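Local atomic coordinates of UPF0255 protein VV1_0328 (Vibrio vulnificus, PDB entry 3MVE), a protein that probably hydrolyses carboxylic esters to an alcohol and a carboxylate, and belongs to the FrsA family of the alpha/beta-hydrolase clan. Residues S164-K169 / H185-D190; K191-V196 / K219-M224; A200-L205 / D318-R323; V227-V232 / E242-L247. All blocks are in the same frame, centred on the assembly; numbering follows the deposited sequence.

Contact 1. Residues S164-K169 / H185-D190; sequences SKYIIK and HLTNTD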
# COMPACT_ATOMS: atom_id res chain seq x y z
N SER A 164 20.93 -1.59 -4.89
CA SER A 164 21.83 -0.65 -5.55
C SER A 164 23.15 -0.45 -4.82
O SER A 164 23.23 -0.60 -3.60
CB SER A 164 21.14 0.71 -5.72
OG SER A 164 21.92 1.58 -6.52
N LYS A 165 24.19 -0.11 -5.59
CA LYS A 165 25.50 0.18 -5.02
C LYS A 165 25.46 1.64 -4.59
O LYS A 165 26.27 2.09 -3.79
CB LYS A 165 26.61 -0.05 -6.05
CG LYS A 165 26.74 -1.50 -6.48
CD LYS A 165 27.77 -1.69 -7.59
CE LYS A 165 27.80 -3.15 -8.05
NZ LYS A 165 28.76 -3.38 -9.17
N TYR A 166 24.50 2.38 -5.14
CA TYR A 166 24.29 3.79 -4.80
C TYR A 166 23.54 3.81 -3.47
O TYR A 166 22.81 2.86 -3.16
CB TYR A 166 23.45 4.48 -5.88
CG TYR A 166 24.16 4.58 -7.20
CD1 TYR A 166 24.92 5.70 -7.52
CD2 TYR A 166 24.13 3.52 -8.12
CE1 TYR A 166 25.63 5.78 -8.72
CE2 TYR A 166 24.83 3.58 -9.31
CZ TYR A 166 25.58 4.70 -9.60
OH TYR A 166 26.24 4.78 -10.79
N ILE A 167 23.73 4.87 -2.70
CA ILE A 167 23.07 5.00 -1.41
C ILE A 167 21.82 5.88 -1.49
O ILE A 167 21.84 6.98 -2.06
CB ILE A 167 24.00 5.61 -0.32
CG1 ILE A 167 25.26 4.77 -0.14
CG2 ILE A 167 23.27 5.65 1.02
CD1 ILE A 167 26.29 4.93 -1.21
N ILE A 168 20.73 5.38 -0.91
CA ILE A 168 19.48 6.12 -0.88
C ILE A 168 18.96 6.09 0.54
O ILE A 168 18.62 5.04 1.07
CB ILE A 168 18.40 5.49 -1.79
CG1 ILE A 168 18.86 5.54 -3.25
CG2 ILE A 168 17.10 6.25 -1.62
CD1 ILE A 168 17.75 5.21 -4.26
N LYS A 169 18.90 7.27 1.15
CA LYS A 169 18.44 7.38 2.53
C LYS A 169 17.08 8.05 2.60
O LYS A 169 16.86 9.11 2.02
CB LYS A 169 19.45 8.17 3.35
CG LYS A 169 20.82 7.51 3.43
CD LYS A 169 21.81 8.38 4.20
CE LYS A 169 23.22 7.76 4.16
NZ LYS A 169 23.27 6.47 4.90
N HIS A 185 19.66 10.69 -2.35
CA HIS A 185 20.35 9.78 -3.24
C HIS A 185 21.82 10.20 -3.32
O HIS A 185 22.14 11.36 -3.61
CB HIS A 185 19.73 9.84 -4.64
CG HIS A 185 18.26 9.55 -4.67
ND1 HIS A 185 17.32 10.40 -4.11
CD2 HIS A 185 17.56 8.54 -5.24
CE1 HIS A 185 16.11 9.92 -4.34
NE2 HIS A 185 16.22 8.80 -5.02
N LEU A 186 22.73 9.26 -3.05
CA LEU A 186 24.14 9.58 -3.06
C LEU A 186 24.97 8.55 -3.80
O LEU A 186 24.65 7.35 -3.82
CB LEU A 186 24.66 9.68 -1.62
CG LEU A 186 23.97 10.62 -0.62
CD1 LEU A 186 23.72 9.87 0.68
CD2 LEU A 186 24.83 11.88 -0.38
N THR A 187 26.05 9.00 -4.43
CA THR A 187 26.93 8.08 -5.13
C THR A 187 27.73 7.34 -4.06
O THR A 187 28.13 6.19 -4.26
CB THR A 187 27.88 8.83 -6.08
OG1 THR A 187 28.47 9.95 -5.40
CG2 THR A 187 27.11 9.32 -7.30
N ASN A 188 27.96 8.01 -2.93
CA ASN A 188 28.69 7.43 -1.80
C ASN A 188 28.65 8.41 -0.64
O ASN A 188 28.17 9.53 -0.78
CB ASN A 188 30.15 7.14 -2.17
CG ASN A 188 30.96 8.40 -2.43
OD1 ASN A 188 31.15 9.23 -1.53
ND2 ASN A 188 31.43 8.54 -3.65
N THR A 189 29.14 7.97 0.52
CA THR A 189 29.17 8.84 1.69
C THR A 189 30.61 9.01 2.14
O THR A 189 30.90 9.11 3.34
CB THR A 189 28.36 8.23 2.85
OG1 THR A 189 28.93 6.98 3.23
CG2 THR A 189 26.91 8.02 2.44
N ASP A 190 31.53 9.05 1.18
CA ASP A 190 32.94 9.20 1.52
C ASP A 190 33.31 10.63 1.87
O ASP A 190 34.29 10.87 2.59
CB ASP A 190 33.81 8.68 0.37
CG ASP A 190 33.52 7.21 0.05
OD1 ASP A 190 33.34 6.42 0.99
OD2 ASP A 190 33.49 6.85 -1.15
O HOH W 1 28.41 3.70 -3.21

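Contact 2. Residues K191-V196 / K219-M224; sequences KPHPVV and KHDIAM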
# COMPACT_ATOMS: atom_id res chain seq x y z
N LYS A 191 32.54 11.58 1.38
CA LYS A 191 32.77 12.99 1.66
C LYS A 191 31.47 13.74 1.44
O LYS A 191 30.58 13.23 0.78
CB LYS A 191 33.84 13.56 0.73
CG LYS A 191 33.49 13.48 -0.74
CD LYS A 191 34.32 14.47 -1.54
CE LYS A 191 34.58 13.94 -2.94
NZ LYS A 191 35.39 12.68 -2.89
N PRO A 192 31.33 14.94 2.01
CA PRO A 192 30.08 15.68 1.80
C PRO A 192 29.94 15.99 0.32
O PRO A 192 30.91 16.41 -0.33
CB PRO A 192 30.27 16.94 2.65
CG PRO A 192 31.22 16.51 3.73
CD PRO A 192 32.21 15.67 2.95
N HIS A 193 28.74 15.80 -0.23
CA HIS A 193 28.51 16.06 -1.65
C HIS A 193 27.59 17.23 -1.92
O HIS A 193 26.74 17.56 -1.10
CB HIS A 193 27.93 14.83 -2.35
CG HIS A 193 28.86 13.66 -2.38
ND1 HIS A 193 30.07 13.68 -3.05
CD2 HIS A 193 28.79 12.44 -1.79
CE1 HIS A 193 30.69 12.53 -2.88
NE2 HIS A 193 29.93 11.76 -2.12
N PRO A 194 27.77 17.89 -3.08
CA PRO A 194 26.90 19.01 -3.44
C PRO A 194 25.54 18.32 -3.57
O PRO A 194 25.49 17.13 -3.90
CB PRO A 194 27.43 19.45 -4.80
CG PRO A 194 28.88 19.04 -4.74
CD PRO A 194 28.84 17.70 -4.08
N VAL A 195 24.45 19.02 -3.33
CA VAL A 195 23.15 18.38 -3.41
C VAL A 195 22.11 19.24 -4.12
O VAL A 195 22.14 20.47 -4.07
CB VAL A 195 22.63 18.05 -2.00
CG1 VAL A 195 22.57 19.33 -1.17
CG2 VAL A 195 21.25 17.38 -2.07
N VAL A 196 21.18 18.57 -4.79
CA VAL A 196 20.11 19.24 -5.51
C VAL A 196 18.77 18.84 -4.90
O VAL A 196 18.48 17.66 -4.72
CB VAL A 196 20.14 18.85 -7.01
CG1 VAL A 196 18.89 19.33 -7.70
CG2 VAL A 196 21.37 19.49 -7.68
N LYS A 219 26.93 11.32 -12.31
CA LYS A 219 28.23 11.41 -12.99
C LYS A 219 29.20 12.37 -12.30
O LYS A 219 30.40 12.13 -12.30
CB LYS A 219 28.03 11.82 -14.46
N HIS A 220 28.68 13.44 -11.71
CA HIS A 220 29.52 14.43 -11.02
C HIS A 220 29.39 14.32 -9.51
O HIS A 220 29.73 15.26 -8.79
CB HIS A 220 29.09 15.83 -11.44
CG HIS A 220 28.45 15.88 -12.79
ND1 HIS A 220 29.16 15.73 -13.96
CD2 HIS A 220 27.14 15.94 -13.15
CE1 HIS A 220 28.32 15.70 -14.98
NE2 HIS A 220 27.09 15.83 -14.51
N ASP A 221 28.88 13.19 -9.03
CA ASP A 221 28.70 12.99 -7.59
C ASP A 221 27.80 14.06 -6.96
O ASP A 221 27.99 14.43 -5.81
CB ASP A 221 30.05 12.99 -6.87
CG ASP A 221 30.92 11.81 -7.27
OD1 ASP A 221 30.46 10.66 -7.13
OD2 ASP A 221 32.06 12.03 -7.73
N ILE A 222 26.85 14.58 -7.73
CA ILE A 222 25.93 15.56 -7.17
C ILE A 222 24.81 14.73 -6.56
O ILE A 222 24.26 13.86 -7.22
CB ILE A 222 25.35 16.49 -8.26
CG1 ILE A 222 26.45 17.42 -8.79
CG2 ILE A 222 24.19 17.29 -7.69
CD1 ILE A 222 25.97 18.35 -9.90
N ALA A 223 24.48 14.98 -5.29
CA ALA A 223 23.42 14.24 -4.62
C ALA A 223 22.03 14.79 -4.95
O ALA A 223 21.88 15.97 -5.27
CB ALA A 223 23.65 14.27 -3.11
N MET A 224 21.01 13.94 -4.89
CA MET A 224 19.66 14.37 -5.19
C MET A 224 18.77 14.12 -3.97
O MET A 224 18.77 13.02 -3.41
CB MET A 224 19.10 13.62 -6.40
CG MET A 224 17.69 14.02 -6.83
SD MET A 224 17.06 13.06 -8.28
CE MET A 224 16.48 11.54 -7.52

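Contact 3. Residues A200-L205 / D318-R323; sequences AGLDSL and DVLASR. With EDO (1,2-ethanediol), chain D.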
# COMPACT_ATOMS: atom_id res chain seq x y z
N ALA A 200 8.93 17.45 -8.23
CA ALA A 200 8.27 17.13 -9.49
C ALA A 200 6.95 17.91 -9.44
O ALA A 200 6.73 18.70 -8.52
CB ALA A 200 8.01 15.63 -9.58
N GLY A 201 6.09 17.72 -10.43
CA GLY A 201 4.83 18.45 -10.43
C GLY A 201 3.84 18.08 -9.34
O GLY A 201 4.18 17.45 -8.34
N LEU A 202 2.59 18.50 -9.52
CA LEU A 202 1.53 18.19 -8.58
C LEU A 202 0.96 16.82 -8.94
O LEU A 202 0.22 16.24 -8.17
CB LEU A 202 0.42 19.25 -8.65
CG LEU A 202 0.71 20.65 -8.08
CD1 LEU A 202 -0.53 21.54 -8.25
CD2 LEU A 202 1.09 20.53 -6.61
N ASP A 203 1.32 16.32 -10.13
CA ASP A 203 0.85 15.02 -10.62
C ASP A 203 1.93 13.94 -10.67
O ASP A 203 1.76 12.92 -11.34
CB ASP A 203 0.24 15.19 -12.02
CG ASP A 203 1.27 15.65 -13.05
OD1 ASP A 203 2.43 15.92 -12.69
OD2 ASP A 203 0.92 15.73 -14.25
N SER A 204 3.04 14.14 -9.97
CA SER A 204 4.13 13.17 -9.99
C SER A 204 4.62 12.87 -8.57
O SER A 204 4.46 13.68 -7.68
CB SER A 204 5.28 13.74 -10.84
OG SER A 204 6.34 12.81 -10.97
N LEU A 205 5.21 11.70 -8.35
CA LEU A 205 5.71 11.36 -7.01
C LEU A 205 7.21 11.63 -6.93
O LEU A 205 7.92 11.57 -7.94
CB LEU A 205 5.43 9.88 -6.68
CG LEU A 205 4.02 9.32 -6.89
CD1 LEU A 205 4.02 7.84 -6.51
CD2 LEU A 205 3.00 10.07 -6.05
N ASP A 318 -8.96 18.19 -12.58
CA ASP A 318 -9.19 17.17 -11.56
C ASP A 318 -8.04 17.19 -10.56
O ASP A 318 -8.25 17.08 -9.37
CB ASP A 318 -9.26 15.76 -12.16
CG ASP A 318 -10.55 15.47 -12.91
OD1 ASP A 318 -11.48 16.31 -12.88
OD2 ASP A 318 -10.62 14.38 -13.51
N VAL A 319 -6.82 17.32 -11.07
CA VAL A 319 -5.64 17.35 -10.22
C VAL A 319 -5.63 18.60 -9.32
O VAL A 319 -5.38 18.51 -8.12
CB VAL A 319 -4.33 17.32 -11.07
CG1 VAL A 319 -3.12 17.60 -10.20
CG2 VAL A 319 -4.18 15.93 -11.75
N LEU A 320 -5.89 19.75 -9.92
CA LEU A 320 -5.94 21.00 -9.17
C LEU A 320 -6.97 20.87 -8.04
O LEU A 320 -6.67 21.14 -6.87
CB LEU A 320 -6.35 22.13 -10.11
CG LEU A 320 -5.35 23.24 -10.47
CD1 LEU A 320 -3.94 22.70 -10.62
CD2 LEU A 320 -5.84 23.90 -11.77
N ALA A 321 -8.17 20.42 -8.40
CA ALA A 321 -9.24 20.27 -7.42
C ALA A 321 -8.87 19.30 -6.29
O ALA A 321 -9.19 19.54 -5.13
CB ALA A 321 -10.51 19.79 -8.12
N SER A 322 -8.19 18.21 -6.64
CA SER A 322 -7.80 17.21 -5.65
C SER A 322 -6.73 17.76 -4.70
O SER A 322 -6.80 17.56 -3.48
CB SER A 322 -7.27 15.95 -6.35
OG SER A 322 -7.09 14.89 -5.41
N ARG A 323 -5.76 18.46 -5.24
CA ARG A 323 -4.70 19.01 -4.43
C ARG A 323 -5.19 20.16 -3.56
O ARG A 323 -4.73 20.31 -2.43
CB ARG A 323 -3.54 19.45 -5.31
CG ARG A 323 -2.96 18.31 -6.16
CD ARG A 323 -2.19 17.28 -5.32
NE ARG A 323 -1.70 16.21 -6.20
CZ ARG A 323 -2.40 15.13 -6.51
NH1 ARG A 323 -3.61 14.95 -6.01
NH2 ARG A 323 -1.93 14.27 -7.40
C1 EDO D . 1.53 20.55 -12.64
O1 EDO D . 2.48 20.49 -11.58
C2 EDO D . 0.65 21.80 -12.49
O2 EDO D . 0.79 22.62 -13.65

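Contact 4. Residues V227-V232 / E242-L247; sequences VDMPSV and EDYSRL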
# COMPACT_ATOMS: atom_id res chain seq x y z
N VAL A 227 11.53 15.55 -2.63
CA VAL A 227 10.53 15.94 -1.63
C VAL A 227 9.20 16.18 -2.33
O VAL A 227 9.16 16.83 -3.37
CB VAL A 227 10.91 17.26 -0.92
CG1 VAL A 227 9.93 17.54 0.19
CG2 VAL A 227 12.36 17.19 -0.39
N ASP A 228 8.11 15.66 -1.79
CA ASP A 228 6.81 15.89 -2.38
C ASP A 228 6.30 17.26 -1.93
O ASP A 228 6.53 17.65 -0.78
CB ASP A 228 5.79 14.83 -1.94
CG ASP A 228 6.08 13.47 -2.53
OD1 ASP A 228 6.24 13.40 -3.76
OD2 ASP A 228 6.15 12.49 -1.75
N MET A 229 5.63 17.97 -2.81
CA MET A 229 5.06 19.26 -2.46
C MET A 229 3.83 18.98 -1.60
O MET A 229 3.30 17.87 -1.63
CB MET A 229 4.63 20.04 -3.70
CG MET A 229 5.76 20.66 -4.48
SD MET A 229 5.14 21.91 -5.60
CE MET A 229 4.68 23.16 -4.41
N PRO A 230 3.36 19.98 -0.84
CA PRO A 230 2.18 19.77 0.00
C PRO A 230 1.01 19.25 -0.83
O PRO A 230 0.80 19.71 -1.96
CB PRO A 230 1.91 21.17 0.57
CG PRO A 230 3.26 21.81 0.55
CD PRO A 230 3.82 21.38 -0.77
N SER A 231 0.27 18.30 -0.26
CA SER A 231 -0.90 17.66 -0.86
C SER A 231 -0.54 16.53 -1.83
O SER A 231 -1.42 15.90 -2.42
CB SER A 231 -1.80 18.69 -1.57
OG SER A 231 -1.21 19.22 -2.75
N VAL A 232 0.76 16.27 -1.98
CA VAL A 232 1.25 15.22 -2.89
C VAL A 232 2.03 14.13 -2.16
O VAL A 232 2.82 14.42 -1.27
CB VAL A 232 2.22 15.81 -3.96
CG1 VAL A 232 2.55 14.75 -4.99
CG2 VAL A 232 1.61 17.04 -4.63
N GLU A 242 -0.71 29.00 0.38
CA GLU A 242 -0.09 30.00 -0.49
C GLU A 242 1.42 29.89 -0.31
O GLU A 242 2.20 30.28 -1.18
CB GLU A 242 -0.58 31.40 -0.13
N ASP A 243 1.83 29.37 0.84
CA ASP A 243 3.24 29.18 1.13
C ASP A 243 3.54 27.71 0.84
O ASP A 243 3.92 26.95 1.73
CB ASP A 243 3.51 29.50 2.61
CG ASP A 243 4.99 29.43 2.95
OD1 ASP A 243 5.82 29.56 2.02
OD2 ASP A 243 5.32 29.25 4.15
N TYR A 244 3.37 27.33 -0.42
CA TYR A 244 3.57 25.95 -0.83
C TYR A 244 5.01 25.48 -1.00
O TYR A 244 5.24 24.33 -1.36
CB TYR A 244 2.78 25.67 -2.12
CG TYR A 244 2.91 26.74 -3.17
CD1 TYR A 244 4.09 26.92 -3.88
CD2 TYR A 244 1.84 27.59 -3.43
CE1 TYR A 244 4.21 27.92 -4.83
CE2 TYR A 244 1.94 28.60 -4.38
CZ TYR A 244 3.13 28.76 -5.07
OH TYR A 244 3.24 29.78 -5.99
N SER A 245 5.97 26.35 -0.71
CA SER A 245 7.37 25.98 -0.82
C SER A 245 7.96 25.70 0.55
O SER A 245 9.15 25.40 0.67
CB SER A 245 8.16 27.10 -1.51
OG SER A 245 7.95 28.36 -0.88
N ARG A 246 7.12 25.77 1.59
CA ARG A 246 7.57 25.55 2.97
C ARG A 246 8.21 24.20 3.30
O ARG A 246 9.15 24.15 4.10
CB ARG A 246 6.42 25.83 3.95
CG ARG A 246 5.23 24.88 3.89
CD ARG A 246 4.12 25.40 4.82
NE ARG A 246 3.05 24.44 5.08
CZ ARG A 246 2.21 23.97 4.16
NH1 ARG A 246 2.31 24.37 2.89
NH2 ARG A 246 1.27 23.10 4.50
N LEU A 247 7.72 23.11 2.70
CA LEU A 247 8.32 21.82 2.99
C LEU A 247 9.73 21.75 2.43
O LEU A 247 10.62 21.18 3.06
CB LEU A 247 7.48 20.68 2.40
CG LEU A 247 6.01 20.71 2.81
CD1 LEU A 247 5.34 19.45 2.23
CD2 LEU A 247 5.88 20.78 4.34

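Contact 1. Residues S164-K169 / H185-D190
Just beyond the antiparallel pair Ile167 and Leu186, where the two chains splay apart, a single water continues the pairing: it donates to Lys165 O at 2.7 Å and also to the carbonyl oxygen of Thr187. The pair itself is hydrogen-bonded, and its bond from Leu186 N to Ile167 O is short, 2.6 Å, and nearly straight. The return bond from Ile167 N to Leu186 O is longer and more bent, at 151°.

Beta-branched isoleucines suit the extended backbone, and successive ones serve different faces. Ile167 stretches CD1 back along the chain to lie against Asn188 CA, 3.5 Å away; with CG1 beside the backbone N (chi1 -58°), that branch leads out of the strand. On the other face Ile168 brings CD1 to 3.5 Å from His185 CD2, while its CG2 hangs over the rim of the imidazole face. The histidine can be buried because both nitrogens are engaged, NE2 with Tyr157 OH and ND1 with Met224 O. Lys169 lays its aliphatic part across the Ile167 face, its CE 4.1 Å from both Leu186 CD1 and Thr189 CG2. The Tyr166 ring passes obliquely by Thr187, with CD1 3.9 Å from its CA. An ST turn at Ser164 and an Asx turn at Asn188 shape the loop ends.

The pair forms the open end of the hairpin of strands 167-174 and 179-186 at the sheet margin. Trp210 of helix 210-217 and Phe126 of helix 118-136 pack on the Ile168 face, Tyr260 against Leu186 and Lys169, and strand 223-227 continues the sheet beyond His185.

Contact 2. Residues K191-V196 / K219-M224
Ala223 O receives two donors from the neighbouring strand: Val196 N at 2.7 Å, a proper hydrogen bond bent to 154°, and the CA-H of Val195, whose CA stands 3.3 Å from it. The N-H of the same alanine makes a straighter bond to Pro194 O, two residues before Val196, at 2.8 Å, and this alternation fixes the parallel register of Val195 with Ala223. Pro194 can give no N-H of its own, but only its carbonyl is needed here.

The small Ala223 methyl leaves room for Val195 CG2, 4.1 Å from its CB. On the other face, with Val196 CG1 anti to the backbone N (chi1 169°), CG2 is the branch beside that N and meets Ile222 CG2 at 3.6 Å. Where the strands begin, the His193 side chain slants past Asp221, ring and carboxylate planes 24° apart, with CB 3.5 Å from Asp221 O. Ring and carboxylate do not bond to each other: His193 NE2 goes to Asn188 OD1, and Asp221 OD1 to Thr187 OG1. Asp221, with positive phi, is the C-prime residue of a Schellman motif ending the preceding helix, which turns the chain into the strand.

Strand 193-199, helix 210-217 and strand 223-227 thus form a beta-alpha-beta crossover, with the two strands adjacent in the 1-2-4-3-5-6-7-8 order of alpha/beta-hydrolase sheets.

Contact 3. Residues A200-L205 / D318-R323
Leu202 O and the Arg323 guanidinium make the tight part of this contact. Arg323 NE donates to Leu202 O at 2.8 Å, lying in the carbonyl plane, and NH2 adds a weak bond to the same oxygen at 3.0 Å. A bend at chi2 (-71°) turns the side chain from the helix toward the loop, and a second bond from NH2 to His139 O helps fix its rotation. Arginine suits the place because it can satisfy several buried carbonyls at once.

The apolar part is looser. Leu202 CB rests 4.2 Å from Val319 CG1, and Leu202 CD1 reaches Leu320 CD1 at 4.3 Å. Asp203 grazes Val319 through its CB, but its carboxylate leads away to Arg54 and Tyr137.

Another side of the loop is occupied by a small bound molecule: Leu202 N donates to O1 of a 1,2-ethanediol, probably from the crystallisation liquor, at 2.9 Å. Gly201, lacking a side chain, lets O1 come within 3.3 Å of its CA. The diol also bonds to Phe273 N and Tyr316 OH. Backbone N-H groups from the loop after strand 193-199 and from the start of helix 273-284, just after strand 266-271, gathered on one small ligand, are consistent with the oxyanion-hole region of an alpha/beta hydrolase.

Contact 4. Residues V227-V232 / E242-L247
Met229 and Pro230 begin a type II beta turn, Met229 to Val232, which faces the type I turn Asp243 to Arg246 at the start of helix 246-254. Both belong to the connection that follows strand 223-227 in this alpha/beta-hydrolase fold. Val232 N closes the first turn on Met229 O at 3.0 Å. Proline fits its second position, with phi already fixed near -55°, and Ser231 takes the positive phi of the third. No hydrogen bond joins the two segments; they meet by packing of side chains on one another and on backbone oxygens.

Pro230 is the wedge. Its CD approaches Tyr244 O to 3.3 Å, and its CG meets Leu247 CD1 at 3.6 Å; the proline ring and the leucine side chain point opposite ways and overlap flank to flank. Leu247 is long enough to reach farther along the loop, its CD1 lying 3.7 Å from Asp228 O. Met229 runs alongside Tyr244 in the same direction, and its flexible thioether, bent at chi3 (71°), puts CE 3.8 Å from Tyr244 CD1. The same methyl also lies close to the Tyr244 carbonyl oxygen.

The tyrosine ring itself is taken up by other neighbours: Arg280 makes a cation-pi contact with it, and Trp341 meets it edge-to-face. Asp228 turns its carboxylate away, OD1 accepting from Gln206 N. The Arg246 guanidinium slants across Pro230, NH1 3.6 Å from CG, while NH2 bonds to Pro239 O. Its NH1 also donates back to Asp243 O at 3.3 Å, almost straight at 158° but from above the carbonyl plane.

From the N-terminal side, contact 1 closes first, joining the ends of the hairpin of strands 167-174 and 179-186. Contact 2 opens at the very next residue and spans a beta-alpha-beta unit; the two touch where strand 179-186 lies beside strand 223-227. Contact 3 opens at 200-205, within the span of contact 2, and closes far downstream at 318-323, so these two cross. Contact 4 opens and closes wholly within contact 3's long span, linking the loop after strand 223-227 to helix 246-254. Contacts 3 and 4 meet where Arg323 packs on Ser231 and Val232, about 11 Å between centres, tying the loops after strands 193-199 and 223-227 to helix 314-323.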